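Local atomic coordinates of transcriptional regulator, LacI family (Arthrobacter sp., PDB entry 4RKQ), a protein that probably regulates transcription as a LacI-family regulator whose core, related to periplasmic binding proteins, is likely to sense a sugar or similar small ligand. Residues 93-98 against 251-256. Numbering follows the deposited sequence.
Sequences PLIVLD and RAAVEL
I95 of strand 94-97 and A253 of helix 246-262 mark the closest backbone approach, their CA atoms 6.9 Å apart. The strand and the helical turns of 251-256 run in broadly opposite senses, and the side chains of I95, A253 and L256, the last one turn further along the helix, all leave the backbone toward the opposite segment. I95 carries the contact. Its CG1 branch stands anti to the carbonyl carbon (chi1 -61°), and a nearly straight chi2 of 171° extends CD1 to the helix surface. There the methyl lies 3.3 Å from A253 O, a close approach of an apolar group to a main-chain carbonyl, and the same methyl packs against the base of the L256 side chain, I95 CD1 lying 4.1 Å from both L256 CB and L256 CG. The other branch makes the looser contact, I95 CG2 lying 4.5 Å from A253 CB. The pairing belongs to the type I periplasmic-binding-protein fold of LacI-family regulators: strand 94-97 sits between the parallel strands 73-76 and 106-110 of the N-terminal subdomain sheet, and helix 246-262, from late in the chain, packs against one face of that sheet. On the helix side the anti chi1 of L256 (-171°) sets CG beside its own carbonyl carbon; the side chain crosses that of I95 at a slant and also touches I108 of strand 106-110. I95 further meets I75 on the adjoining strand and L257 on the helix, and L97, also on the strand, reaches V249 on the same helix.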
ATOM      1  N   PRO A  93       4.526  18.206  20.122  1.00 15.43           N
ATOM      2  CA  PRO A  93       5.645  17.288  19.886  1.00 13.33           C
ATOM      3  C   PRO A  93       5.651  16.686  18.482  1.00 13.97           C
ATOM      4  O   PRO A  93       4.587  16.323  17.944  1.00 14.68           O
ATOM      5  CB  PRO A  93       5.444  16.181  20.953  1.00 17.74           C
ATOM      6  CG  PRO A  93       4.068  16.351  21.481  1.00 20.93           C
ATOM      7  CD  PRO A  93       3.613  17.750  21.197  1.00 19.32           C
ATOM      8  N   LEU A  94       6.831  16.711  17.877  1.00 14.12           N
ATOM      9  CA  LEU A  94       7.117  15.951  16.694  1.00 13.22           C
ATOM     10  C   LEU A  94       7.890  14.692  17.062  1.00 11.66           C
ATOM     11  O   LEU A  94       8.895  14.764  17.777  1.00 17.16           O
ATOM     12  CB  LEU A  94       7.949  16.783  15.741  1.00 14.58           C
ATOM     13  CG  LEU A  94       8.462  16.114  14.485  1.00 15.58           C
ATOM     14  CD1 LEU A  94       7.310  15.697  13.570  1.00 15.97           C
ATOM     15  CD2 LEU A  94       9.394  17.089  13.771  1.00 18.83           C
ATOM     16  N   ILE A  95       7.394  13.552  16.554  1.00 13.59           N
ATOM     17  CA  ILE A  95       8.142  12.323  16.541  1.00 14.05           C
ATOM     18  C   ILE A  95       8.507  12.024  15.095  1.00 14.44           C
ATOM     19  O   ILE A  95       7.637  11.716  14.287  1.00 16.99           O
ATOM     20  CB  ILE A  95       7.307  11.163  17.111  1.00 12.43           C
ATOM     21  CG1 ILE A  95       6.958  11.510  18.573  1.00 21.43           C
ATOM     22  CG2 ILE A  95       8.106   9.866  17.038  1.00 21.79           C
ATOM     23  CD1 ILE A  95       5.992  10.591  19.187  1.00 35.94           C
ATOM     24  N   VAL A  96       9.786  12.081  14.786  1.00 11.98           N
ATOM     25  CA  VAL A  96      10.316  11.653  13.460  1.00 14.93           C
ATOM     26  C   VAL A  96      10.943  10.288  13.446  1.00 20.61           C
ATOM     27  O   VAL A  96      11.499   9.832  14.437  1.00 17.52           O
ATOM     28  CB  VAL A  96      11.376  12.652  12.919  1.00 18.11           C
ATOM     29  CG1 VAL A  96      10.751  13.987  12.591  1.00 30.19           C
ATOM     30  CG2 VAL A  96      12.522  12.843  13.910  1.00 22.78           C
ATOM     31  N   LEU A  97      10.894   9.634  12.293  1.00 13.84           N
ATOM     32  CA  LEU A  97      11.536   8.374  12.132  1.00 15.89           C
ATOM     33  C   LEU A  97      12.599   8.430  11.063  1.00 16.77           C
ATOM     34  O   LEU A  97      12.462   9.133  10.053  1.00 16.39           O
ATOM     35  CB  LEU A  97      10.526   7.321  11.689  1.00 21.31           C
ATOM     36  CG  LEU A  97       9.506   6.989  12.755  1.00 20.34           C
ATOM     37  CD1 LEU A  97       8.287   7.908  12.727  1.00 22.64           C
ATOM     38  CD2 LEU A  97       9.115   5.537  12.592  1.00 24.61           C
ATOM     39  N   ASP A  98      13.662   7.673  11.307  1.00 16.92           N
ATOM     40  CA  ASP A  98      14.662   7.363  10.284  1.00 14.91           C
ATOM     41  C   ASP A  98      15.442   8.567   9.761  1.00 24.04           C
ATOM     42  O   ASP A  98      15.913   8.550   8.634  1.00 20.09           O
ATOM     43  CB  ASP A  98      14.000   6.567   9.145  1.00 18.23           C
ATOM     44  CG  ASP A  98      15.004   5.717   8.363  1.00 35.88           C
ATOM     45  OD1 ASP A  98      15.946   5.215   8.985  1.00 23.19           O
ATOM     46  OD2 ASP A  98      14.894   5.606   7.125  1.00 30.44           O
ATOM     47  N   ARG A 251       3.878   0.950  17.824  1.00 19.76           N
ATOM     48  CA  ARG A 251       3.851   1.122  19.281  1.00 21.32           C
ATOM     49  C   ARG A 251       4.972   2.011  19.799  1.00 13.59           C
ATOM     50  O   ARG A 251       4.777   2.803  20.714  1.00 21.93           O
ATOM     51  CB  ARG A 251       3.843  -0.238  19.978  1.00 23.74           C
ATOM     52  CG  ARG A 251       3.565  -0.216  21.460  1.00 44.18           C
ATOM     53  CD  ARG A 251       3.006  -1.550  21.963  1.00 61.41           C
ATOM     54  NE  ARG A 251       3.523  -2.714  21.241  1.00 55.19           N
ATOM     55  CZ  ARG A 251       4.761  -3.209  21.347  1.00162.99           C
ATOM     56  NH1 ARG A 251       5.098  -4.276  20.633  1.00 62.13           N
ATOM     57  NH2 ARG A 251       5.672  -2.650  22.140  1.00 64.69           N
ATOM     58  N   ALA A 252       6.166   1.883  19.264  1.00 17.85           N
ATOM     59  CA  ALA A 252       7.264   2.702  19.746  1.00 22.45           C
ATOM     60  C   ALA A 252       6.945   4.191  19.540  1.00 17.55           C
ATOM     61  O   ALA A 252       7.182   5.029  20.409  1.00 19.68           O
ATOM     62  CB  ALA A 252       8.535   2.323  19.004  1.00 22.73           C
ATOM     63  N   ALA A 253       6.435   4.544  18.370  1.00 15.98           N
ATOM     64  CA  ALA A 253       6.016   5.946  18.115  1.00 16.38           C
ATOM     65  C   ALA A 253       4.871   6.427  19.014  1.00 16.64           C
ATOM     66  O   ALA A 253       4.937   7.466  19.613  1.00 17.16           O
ATOM     67  CB  ALA A 253       5.666   6.140  16.641  1.00 20.08           C
ATOM     68  N   VAL A 254       3.791   5.683  19.088  1.00 21.27           N
ATOM     69  CA  VAL A 254       2.654   6.102  19.878  1.00 17.03           C
ATOM     70  C   VAL A 254       2.965   6.122  21.359  1.00 13.01           C
ATOM     71  O   VAL A 254       2.582   7.056  22.067  1.00 17.80           O
ATOM     72  CB  VAL A 254       1.458   5.173  19.630  1.00 18.55           C
ATOM     73  CG1 VAL A 254       0.318   5.449  20.624  1.00 24.02           C
ATOM     74  CG2 VAL A 254       1.004   5.323  18.206  1.00 19.07           C
ATOM     75  N   GLU A 255       3.731   5.150  21.829  1.00 20.87           N
ATOM     76  CA  GLU A 255       4.084   5.153  23.250  1.00 25.94           C
ATOM     77  C   GLU A 255       5.025   6.305  23.585  1.00 28.18           C
ATOM     78  O   GLU A 255       4.879   6.967  24.604  1.00 18.93           O
ATOM     79  CB  GLU A 255       4.683   3.811  23.649  1.00 24.73           C
ATOM     80  CG  GLU A 255       3.592   2.774  23.708  1.00 26.59           C
ATOM     81  CD  GLU A 255       4.102   1.423  24.177  1.00 81.45           C
ATOM     82  OE1 GLU A 255       5.330   1.198  24.211  1.00 44.49           O
ATOM     83  OE2 GLU A 255       3.262   0.567  24.491  1.00 45.29           O
ATOM     84  N   LEU A 256       5.955   6.610  22.698  1.00 19.06           N
ATOM     85  CA  LEU A 256       6.742   7.795  22.887  1.00 20.10           C
ATOM     86  C   LEU A 256       5.849   9.048  22.966  1.00 14.38           C
ATOM     87  O   LEU A 256       6.067   9.944  23.806  1.00 17.45           O
ATOM     88  CB  LEU A 256       7.730   7.912  21.725  1.00 25.11           C
ATOM     89  CG  LEU A 256       8.806   8.941  21.750  1.00 30.05           C
ATOM     90  CD1 LEU A 256       9.477   9.009  23.109  1.00 26.60           C
ATOM     91  CD2 LEU A 256       9.822   8.599  20.666  1.00 35.89           C
TER